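Local coordinates for carbohydrate binding module (Uncultured bacterium, PDB 2W3J), which probably binds uronic acid sugars, serving as a calcium-containing family 35 carbohydrate binding module, at residues W2-S7 with I124-N129; V42-A47 with T132-P137; Y53-R58 with V97-K102. All coordinates share one frame; numbering follows the deposited sequence. Where two conformers were deposited one is given.

Contact 1. Residues W2-S7 with I124-N129; sequences WLFEES and IRVTGN. With CA (calcium ion), chain C.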
loop_
_atom_site.group_PDB
_atom_site.type_symbol
_atom_site.label_atom_id
_atom_site.label_comp_id
_atom_site.label_asym_id
_atom_site.label_seq_id
_atom_site.Cartn_x
_atom_site.Cartn_y
_atom_site.Cartn_z
ATOM N N TRP A 2 -9.986 -6.703 -5.460
ATOM C CA TRP A 2 -9.718 -7.254 -4.144
ATOM C C TRP A 2 -9.205 -6.115 -3.268
ATOM O O TRP A 2 -8.380 -5.306 -3.709
ATOM C CB TRP A 2 -8.693 -8.402 -4.166
ATOM C CG TRP A 2 -8.734 -9.177 -2.913
ATOM C CD1 TRP A 2 -7.904 -9.051 -1.834
ATOM C CD2 TRP A 2 -9.708 -10.166 -2.556
ATOM N NE1 TRP A 2 -8.293 -9.911 -0.835
ATOM C CE2 TRP A 2 -9.397 -10.610 -1.256
ATOM C CE3 TRP A 2 -10.810 -10.725 -3.229
ATOM C CZ2 TRP A 2 -10.131 -11.607 -0.598
ATOM C CZ3 TRP A 2 -11.536 -11.709 -2.586
ATOM C CH2 TRP A 2 -11.209 -12.127 -1.269
ATOM N N LEU A 3 -9.696 -6.075 -2.039
ATOM C CA LEU A 3 -9.235 -5.101 -1.061
ATOM C C LEU A 3 -8.325 -5.793 -0.084
ATOM O O LEU A 3 -8.749 -6.727 0.627
ATOM C CB LEU A 3 -10.444 -4.496 -0.344
ATOM C CG LEU A 3 -10.146 -3.513 0.797
ATOM C CD1 LEU A 3 -9.412 -2.298 0.239
ATOM C CD2 LEU A 3 -11.472 -3.068 1.518
ATOM N N PHE A 4 -7.062 -5.345 -0.028
ATOM C CA PHE A 4 -6.024 -6.000 0.778
ATOM C C PHE A 4 -5.810 -5.248 2.107
ATOM O O PHE A 4 -5.438 -4.091 2.085
ATOM C CB PHE A 4 -4.675 -5.974 0.025
ATOM C CG PHE A 4 -4.662 -6.851 -1.218
ATOM C CD1 PHE A 4 -4.075 -8.096 -1.171
ATOM C CD2 PHE A 4 -5.235 -6.402 -2.406
ATOM C CE1 PHE A 4 -4.047 -8.925 -2.321
ATOM C CE2 PHE A 4 -5.234 -7.229 -3.551
ATOM C CZ PHE A 4 -4.636 -8.482 -3.480
ATOM N N GLU A 5 -6.058 -5.934 3.211
ATOM C CA GLU A 5 -5.902 -5.396 4.565
ATOM C C GLU A 5 -4.682 -6.026 5.219
ATOM O O GLU A 5 -4.299 -7.186 4.937
ATOM C CB GLU A 5 -7.149 -5.748 5.391
ATOM C CG GLU A 5 -8.407 -5.144 4.824
ATOM C CD GLU A 5 -8.554 -3.661 5.119
ATOM O OE1 GLU A 5 -7.713 -3.098 5.871
ATOM O OE2 GLU A 5 -9.527 -3.037 4.612
ATOM N N GLU A 6 -4.093 -5.299 6.163
ATOM C CA GLU A 6 -3.049 -5.902 6.974
ATOM C C GLU A 6 -3.569 -7.127 7.735
ATOM O O GLU A 6 -4.757 -7.206 8.091
ATOM C CB GLU A 6 -2.481 -4.843 7.922
ATOM C CG GLU A 6 -3.414 -4.381 9.037
ATOM C CD GLU A 6 -4.711 -3.707 8.557
ATOM O OE1 GLU A 6 -4.702 -3.004 7.516
ATOM O OE2 GLU A 6 -5.755 -3.863 9.252
ATOM N N SER A 7 -2.671 -8.088 7.924
ATOM C CA SER A 7 -2.967 -9.331 8.642
ATOM C C SER A 7 -4.044 -10.196 7.956
ATOM O O SER A 7 -4.646 -11.071 8.590
ATOM C CB SER A 7 -3.348 -9.039 10.100
ATOM O OG SER A 7 -2.412 -8.155 10.703
ATOM N N ILE A 124 -4.700 -1.487 0.396
ATOM C CA ILE A 124 -4.577 -1.273 -1.036
ATOM C C ILE A 124 -5.704 -2.063 -1.730
ATOM O O ILE A 124 -5.995 -3.185 -1.341
ATOM C CB ILE A 124 -3.165 -1.603 -1.600
ATOM C CG1 ILE A 124 -3.078 -1.159 -3.056
ATOM C CG2 ILE A 124 -2.746 -3.084 -1.468
ATOM C CD1 ILE A 124 -1.668 -1.322 -3.592
ATOM N N ARG A 125 -6.358 -1.403 -2.683
ATOM C CA ARG A 125 -7.476 -1.991 -3.429
ATOM C C ARG A 125 -7.047 -2.096 -4.886
ATOM O O ARG A 125 -6.681 -1.092 -5.490
ATOM C CB ARG A 125 -8.692 -1.066 -3.331
ATOM C CG ARG A 125 -9.991 -1.615 -3.972
ATOM C CD ARG A 125 -11.050 -0.539 -4.024
ATOM N NE ARG A 125 -11.387 -0.000 -2.710
ATOM C CZ ARG A 125 -12.319 -0.518 -1.917
ATOM N NH1 ARG A 125 -12.988 -1.601 -2.298
ATOM N NH2 ARG A 125 -12.574 0.034 -0.738
ATOM N N VAL A 126 -7.079 -3.306 -5.444
ATOM C CA VAL A 126 -6.755 -3.459 -6.861
ATOM C C VAL A 126 -8.063 -3.741 -7.626
ATOM O O VAL A 126 -8.746 -4.737 -7.343
ATOM C CB VAL A 126 -5.737 -4.594 -7.059
ATOM C CG1 VAL A 126 -5.395 -4.802 -8.577
ATOM C CG2 VAL A 126 -4.462 -4.293 -6.217
ATOM N N THR A 127 -8.403 -2.864 -8.557
ATOM C CA THR A 127 -9.654 -3.031 -9.301
ATOM C C THR A 127 -9.470 -3.836 -10.577
ATOM O O THR A 127 -8.385 -3.881 -11.158
ATOM C CB THR A 127 -10.332 -1.692 -9.620
ATOM O OG1 THR A 127 -9.436 -0.853 -10.358
ATOM C CG2 THR A 127 -10.746 -1.009 -8.345
ATOM N N GLY A 128 -10.545 -4.499 -11.001
ATOM C CA GLY A 128 -10.501 -5.362 -12.179
ATOM C C GLY A 128 -10.937 -6.775 -11.842
ATOM O O GLY A 128 -10.853 -7.215 -10.692
ATOM N N ASN A 129 -11.406 -7.506 -12.853
ATOM C CA ASN A 129 -11.860 -8.856 -12.642
ATOM C C ASN A 129 -10.672 -9.761 -12.458
ATOM O O ASN A 129 -9.586 -9.475 -12.950
ATOM C CB ASN A 129 -12.678 -9.355 -13.851
ATOM C CG ASN A 129 -13.809 -8.409 -14.221
ATOM O OD1 ASN A 129 -14.573 -7.954 -13.354
ATOM N ND2 ASN A 129 -13.936 -8.113 -15.515
HETATM CA CA CA C . -6.751 -1.445 7.295
#
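Phe4 N and Ile124 O make the shortest hydrogen bond of this strand pair, 2.7 Å long and nearly straight, with 166° at the hydrogen. The same carbonyl oxygen also sits at the rim of the Phe4 ring, close to its plane, with Phe4 CD2 3.5 Å from Ile124 O. The first torsion of Phe4 (chi1 -68°) sets CG beside the residue's own nitrogen, and this brings the ring edge to the acceptor that Phe4 N already uses. Farther along the ring, Phe4 CE2 reaches Val126 CG2 at 4.0 Å, while Trp2 lays its CD1 over the centre of one ring face. Ile124 brings its branch methyl CG2 to the base of the Phe4 side chain, 3.8 Å from Phe4 CB. The backbones run antiparallel: Trp2 pairs with Val126 and Phe4 with Ile124 through two bonds each, and Leu3 faces Arg125 between them. Strand 2-5 is the edge strand of a four-stranded sheet, one half of the beta-sandwich of this module, and Phe4 and Val126 point inward to Leu45 on strand 40-47 of the other half. The Leu3 side has a different character. Leu3 CD1 lies against Arg125 CB at 3.8 Å; in the modelled conformer it also stands over one guanidinium face, a placement left doubtful by a second conformer. Beyond Phe4 the chain turns to the metal: Glu5 OE1 binds calcium at 2.4 Å, and Glu6 OE1 binds it at 2.6 Å. Carbonyl oxygens of Thr26, Gly29 and Asp122 join them, and Thr28 OG1 hydrogen-bonds Glu6 OE2.

Contact 2. Residues V42-A47 with T132-P137; sequences VWSLSA and TPAACP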
loop_
_atom_site.group_PDB
_atom_site.type_symbol
_atom_site.label_atom_id
_atom_site.label_comp_id
_atom_site.label_asym_id
_atom_site.label_seq_id
_atom_site.Cartn_x
_atom_site.Cartn_y
_atom_site.Cartn_z
ATOM N N VAL A 42 4.762 -5.086 1.843
ATOM C CA VAL A 42 4.749 -6.026 0.711
ATOM C C VAL A 42 3.446 -6.801 0.701
ATOM O O VAL A 42 3.006 -7.308 1.742
ATOM C CB VAL A 42 5.908 -7.041 0.838
ATOM C CG1 VAL A 42 5.872 -8.053 -0.314
ATOM C CG2 VAL A 42 7.265 -6.287 0.850
ATOM N N TRP A 43 2.859 -6.920 -0.491
ATOM C CA TRP A 43 1.639 -7.693 -0.714
ATOM C C TRP A 43 1.882 -8.720 -1.826
ATOM O O TRP A 43 2.852 -8.590 -2.605
ATOM C CB TRP A 43 0.532 -6.783 -1.206
ATOM C CG TRP A 43 0.064 -5.699 -0.224
ATOM C CD1 TRP A 43 -0.900 -5.830 0.747
ATOM C CD2 TRP A 43 0.505 -4.340 -0.185
ATOM N NE1 TRP A 43 -1.095 -4.602 1.376
ATOM C CE2 TRP A 43 -0.248 -3.680 0.818
ATOM C CE3 TRP A 43 1.434 -3.601 -0.932
ATOM C CZ2 TRP A 43 -0.083 -2.330 1.108
ATOM C CZ3 TRP A 43 1.601 -2.244 -0.635
ATOM C CH2 TRP A 43 0.850 -1.629 0.386
ATOM N N SER A 44 1.004 -9.726 -1.896
ATOM C CA SER A 44 1.104 -10.759 -2.959
ATOM C C SER A 44 -0.303 -10.982 -3.502
ATOM O O SER A 44 -1.245 -11.184 -2.725
ATOM C CB SER A 44 1.629 -12.068 -2.369
ATOM O OG SER A 44 1.774 -13.109 -3.364
ATOM N N LEU A 45 -0.448 -10.932 -4.824
ATOM C CA LEU A 45 -1.749 -11.124 -5.452
ATOM C C LEU A 45 -1.644 -11.992 -6.686
ATOM O O LEU A 45 -0.564 -12.149 -7.253
ATOM C CB LEU A 45 -2.382 -9.781 -5.843
ATOM C CG LEU A 45 -1.892 -8.910 -7.004
ATOM C CD1 LEU A 45 -2.156 -9.513 -8.389
ATOM C CD2 LEU A 45 -2.549 -7.545 -6.913
ATOM N N SER A 46 -2.780 -12.521 -7.114
ATOM C CA SER A 46 -2.848 -13.247 -8.382
ATOM C C SER A 46 -3.751 -12.495 -9.325
ATOM O O SER A 46 -4.786 -11.964 -8.906
ATOM C CB SER A 46 -3.417 -14.651 -8.173
ATOM O OG SER A 46 -2.590 -15.403 -7.316
ATOM N N ALA A 47 -3.365 -12.445 -10.602
ATOM C CA ALA A 47 -4.165 -11.847 -11.656
ATOM C C ALA A 47 -4.473 -12.939 -12.705
ATOM O O ALA A 47 -3.604 -13.729 -13.049
ATOM C CB ALA A 47 -3.436 -10.698 -12.311
ATOM N N THR A 132 -7.221 -11.902 -7.029
ATOM C CA THR A 132 -7.362 -12.535 -5.719
ATOM C C THR A 132 -6.048 -12.381 -4.958
ATOM O O THR A 132 -5.046 -12.019 -5.553
ATOM C CB THR A 132 -7.656 -14.051 -5.816
ATOM O OG1 THR A 132 -6.663 -14.680 -6.625
ATOM C CG2 THR A 132 -9.042 -14.293 -6.452
ATOM N N PRO A 133 -6.051 -12.685 -3.657
ATOM C CA PRO A 133 -4.816 -12.682 -2.898
ATOM C C PRO A 133 -4.004 -13.905 -3.293
ATOM O O PRO A 133 -4.564 -14.857 -3.821
ATOM C CB PRO A 133 -5.277 -12.782 -1.428
ATOM C CG PRO A 133 -6.706 -13.235 -1.485
ATOM C CD PRO A 133 -7.247 -12.907 -2.826
ATOM N N ALA A 134 -2.694 -13.854 -3.076
ATOM C CA ALA A 134 -1.808 -14.997 -3.331
ATOM C C ALA A 134 -0.964 -15.304 -2.104
ATOM O O ALA A 134 -0.856 -14.460 -1.199
ATOM C CB ALA A 134 -0.906 -14.708 -4.550
ATOM N N ALA A 135 -0.373 -16.500 -2.043
ATOM C CA ALA A 135 0.500 -16.829 -0.927
ATOM C C ALA A 135 1.729 -15.903 -0.932
ATOM O O ALA A 135 2.145 -15.416 -1.984
ATOM C CB ALA A 135 0.959 -18.287 -1.024
ATOM N N CYS A 136 2.308 -15.687 0.242
ATOM C CA CYS A 136 3.532 -14.901 0.373
ATOM C C CYS A 136 4.731 -15.737 -0.030
ATOM O O CYS A 136 4.815 -16.889 0.357
ATOM C CB CYS A 136 3.693 -14.488 1.822
ATOM S SG CYS A 136 2.304 -13.483 2.331
ATOM N N PRO A 137 5.664 -15.160 -0.799
ATOM C CA PRO A 137 6.856 -15.931 -1.216
ATOM C C PRO A 137 7.665 -16.457 -0.030
ATOM O O PRO A 137 7.504 -15.956 1.092
ATOM C CB PRO A 137 7.682 -14.905 -1.994
ATOM C CG PRO A 137 7.157 -13.546 -1.547
ATOM C CD PRO A 137 5.688 -13.778 -1.319
HETATM O O HOH W 1 -7.104 -14.230 -9.769
HETATM O O HOH W 2 -4.567 -16.429 -5.879
#
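Ser46 and Thr132 form an antiparallel hydrogen-bonded pair, Ser46 N lying 2.8 Å from Thr132 O and Thr132 N returning a bond to Ser46 O. Next to it Leu45 faces Pro133 in the non-hydrogen-bonded position, their side chains diverging. One step on, the ladder is already bending off: Ala134 N still reaches Ser44 O at 3.1 Å, but from above the carbonyl plane, 51° out of it. Beyond this point a side chain takes over. A chi1 of -179° swings Ser44 OG away from its own nitrogen and out to Ala135 O, to which it donates a 2.7 Å bond. The Ala134 methyl also meets hydroxyls, CB being 3.3 Å from Ser44 OG and, in the modelled conformer of Ser46, equally far from Ser46 OG. At the outer end a water is held by Thr132 OG1 and by Pro133 O, to which it donates at 2.6 Å; in that same conformer Ser46 OG is a third partner. Strand 40-47 pairs with strand 104-112 through Trp43 and Leu45, whereas its other edge is shared, strand 11-14 bonding to Val42 and strand 131-133 to Ser46, while the Pro133 ring packs on Trp2 and Phe4 of strand 2-5.

Contact 3. Residues Y53-R58 with V97-K102; sequences YTAQIR and VDIPLK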
loop_
_atom_site.group_PDB
_atom_site.type_symbol
_atom_site.label_atom_id
_atom_site.label_comp_id
_atom_site.label_asym_id
_atom_site.label_seq_id
_atom_site.Cartn_x
_atom_site.Cartn_y
_atom_site.Cartn_z
ATOM N N TYR A 53 -3.705 -2.559 -14.337
ATOM C CA TYR A 53 -4.824 -2.433 -13.402
ATOM C C TYR A 53 -4.673 -1.168 -12.583
ATOM O O TYR A 53 -3.547 -0.703 -12.372
ATOM C CB TYR A 53 -4.834 -3.634 -12.455
ATOM C CG TYR A 53 -5.077 -4.969 -13.146
ATOM C CD1 TYR A 53 -6.362 -5.512 -13.219
ATOM C CD2 TYR A 53 -4.025 -5.684 -13.727
ATOM C CE1 TYR A 53 -6.584 -6.748 -13.843
ATOM C CE2 TYR A 53 -4.241 -6.923 -14.354
ATOM C CZ TYR A 53 -5.524 -7.436 -14.403
ATOM O OH TYR A 53 -5.746 -8.652 -15.019
ATOM N N THR A 54 -5.786 -0.591 -12.134
ATOM C CA THR A 54 -5.728 0.559 -11.220
ATOM C C THR A 54 -5.757 0.060 -9.776
ATOM O O THR A 54 -6.661 -0.699 -9.406
ATOM C CB THR A 54 -6.922 1.486 -11.409
ATOM O OG1 THR A 54 -6.972 1.884 -12.783
ATOM C CG2 THR A 54 -6.765 2.710 -10.539
ATOM N N ALA A 55 -4.760 0.475 -8.982
ATOM C CA ALA A 55 -4.732 0.200 -7.536
ATOM C C ALA A 55 -5.062 1.504 -6.826
ATOM O O ALA A 55 -4.767 2.600 -7.315
ATOM C CB ALA A 55 -3.365 -0.294 -7.094
ATOM N N GLN A 56 -5.741 1.402 -5.696
ATOM C CA GLN A 56 -5.958 2.577 -4.887
ATOM C C GLN A 56 -5.442 2.326 -3.473
ATOM O O GLN A 56 -5.825 1.357 -2.830
ATOM C CB GLN A 56 -7.452 2.904 -4.824
ATOM C CG GLN A 56 -7.727 4.151 -3.963
ATOM C CD GLN A 56 -9.153 4.598 -4.062
ATOM O OE1 GLN A 56 -9.528 5.359 -4.974
ATOM N NE2 GLN A 56 -9.966 4.130 -3.142
ATOM N N ILE A 57 -4.587 3.219 -2.992
ATOM C CA ILE A 57 -4.020 3.084 -1.644
ATOM C C ILE A 57 -4.702 4.063 -0.741
ATOM O O ILE A 57 -4.797 5.249 -1.065
ATOM C CB ILE A 57 -2.495 3.375 -1.672
ATOM C CG1 ILE A 57 -1.816 2.363 -2.606
ATOM C CG2 ILE A 57 -1.897 3.251 -0.232
ATOM C CD1 ILE A 57 -0.309 2.699 -2.945
ATOM N N ARG A 58 -5.249 3.574 0.379
ATOM C CA ARG A 58 -5.918 4.472 1.324
ATOM C C ARG A 58 -4.956 4.696 2.496
ATOM O O ARG A 58 -4.356 3.756 3.006
ATOM C CB ARG A 58 -7.226 3.855 1.824
ATOM C CG ARG A 58 -8.078 4.782 2.668
ATOM C CD ARG A 58 -9.473 4.142 2.923
ATOM N NE ARG A 58 -10.380 5.068 3.605
ATOM C CZ ARG A 58 -10.665 5.039 4.911
ATOM N NH1 ARG A 58 -10.087 4.154 5.724
ATOM N NH2 ARG A 58 -11.512 5.940 5.405
ATOM N N VAL A 97 -3.031 4.497 -8.559
ATOM C CA VAL A 97 -1.826 4.275 -9.344
ATOM C C VAL A 97 -2.090 3.095 -10.278
ATOM O O VAL A 97 -2.660 2.070 -9.867
ATOM C CB VAL A 97 -0.595 4.041 -8.441
ATOM C CG1 VAL A 97 -0.784 2.815 -7.553
ATOM C CG2 VAL A 97 0.691 3.911 -9.249
ATOM N N ASP A 98 -1.702 3.246 -11.543
ATOM C CA ASP A 98 -1.816 2.145 -12.492
ATOM C C ASP A 98 -0.613 1.224 -12.405
ATOM O O ASP A 98 0.551 1.674 -12.398
ATOM C CB ASP A 98 -2.003 2.676 -13.909
ATOM C CG ASP A 98 -3.386 3.309 -14.111
ATOM O OD1 ASP A 98 -4.293 3.060 -13.283
ATOM O OD2 ASP A 98 -3.563 4.072 -15.090
ATOM N N ILE A 99 -0.872 -0.069 -12.336
ATOM C CA ILE A 99 0.208 -1.022 -12.206
ATOM C C ILE A 99 0.097 -2.174 -13.225
ATOM O O ILE A 99 -0.997 -2.726 -13.438
ATOM C CB ILE A 99 0.286 -1.585 -10.768
ATOM C CG1 ILE A 99 -1.025 -2.275 -10.370
ATOM C CG2 ILE A 99 0.567 -0.463 -9.765
ATOM C CD1 ILE A 99 -0.917 -3.073 -9.038
ATOM N N PRO A 100 1.226 -2.535 -13.851
ATOM C CA PRO A 100 1.245 -3.669 -14.767
ATOM C C PRO A 100 1.329 -4.966 -13.996
ATOM O O PRO A 100 2.254 -5.175 -13.217
ATOM C CB PRO A 100 2.529 -3.439 -15.591
ATOM C CG PRO A 100 3.470 -2.701 -14.612
ATOM C CD PRO A 100 2.527 -1.820 -13.793
ATOM N N LEU A 101 0.358 -5.849 -14.208
ATOM C CA LEU A 101 0.376 -7.147 -13.584
ATOM C C LEU A 101 0.507 -8.244 -14.623
ATOM O O LEU A 101 0.026 -8.110 -15.756
ATOM C CB LEU A 101 -0.908 -7.380 -12.778
ATOM C CG LEU A 101 -1.135 -6.385 -11.635
ATOM C CD1 LEU A 101 -2.470 -6.684 -10.950
ATOM C CD2 LEU A 101 0.049 -6.512 -10.636
ATOM N N LYS A 102 1.147 -9.323 -14.233
ATOM C CA LYS A 102 1.313 -10.497 -15.074
ATOM C C LYS A 102 0.265 -11.528 -14.691
ATOM O O LYS A 102 -0.269 -11.494 -13.570
ATOM C CB LYS A 102 2.701 -11.102 -14.847
ATOM C CG LYS A 102 3.875 -10.165 -15.112
ATOM C CD LYS A 102 5.158 -10.956 -15.395
ATOM C CE LYS A 102 6.075 -11.118 -14.190
ATOM N NZ LYS A 102 7.185 -10.110 -14.173
#
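Tyr53 packs across Leu101 on the inner face of the beta-sandwich, where strand 51-60 pairs antiparallel with strand 93-101, the outermost strand of its sheet. Its CB is 4.1 Å from both Ile99 O and Leu101 CD1. CG keeps to the same methyl, and CD2 comes closest, 3.3 Å from Leu101 CD1, a tight contact for two carbons. CE2 then passes Leu101 CB at 3.7 Å, the two side chains crossing at about a right angle. At the tip, OH leaves this strand pair and hydrogen-bonds the carbonyl O of Ser49. The torsion about CA and CB (chi1 -64°) turns CG to the side of the backbone N, opposite the carbonyl carbon, and the carbonyl oxygen of Ile99, which accepts a bond from Tyr53 N, lies at the ring's edge. Tyr53 O is met in turn by Ile99 N at 2.7 Å, with Asp98 CA adding a C-H...O contact. Two further backbone bonds join Ala55 and Val97. On the inner face the Ala55 methyl meets Val97 CG1 and Ile99 CD1, and Ile99 continues onto Val71 and Val73 of the facing sheet. The opposite face is polar and nearer solvent: Thr54 and Asp98 stand across from each other as a non-hydrogen-bonded backbone pair joined through their side chains, Thr54 OG1 donating to Asp98 OD1 over 3.0 Å. A valine in place of Thr54 would probably leave the Asp98 carboxylate without this donor and more loosely fixed. The hydroxyl arrives on the syn side of OD1, 29° out of the carboxylate plane.

How the contacts relate
Contacts 1 and 3 belong to one sheet and share its middle: strands 120-126 and 51-60 are neighbours there, probably hydrogen-bonded through Arg125 O with Gln56 N and Thr127 N with Thr54 O, so together they span all four strands. Contact 2 lies in the facing sheet. Leu45 lies between all three, with CB on Phe4 and, in the modelled conformer, CD1 on Leu101. Contact 3 is the most buried, its side chains largely apolar apart from the Thr54-Asp98 pair. Contact 1 is partly buried and passes from aromatic packing to carboxylates on calcium; contact 2, at the C-terminal end, adds serine hydroxyls and water to a short backbone ladder.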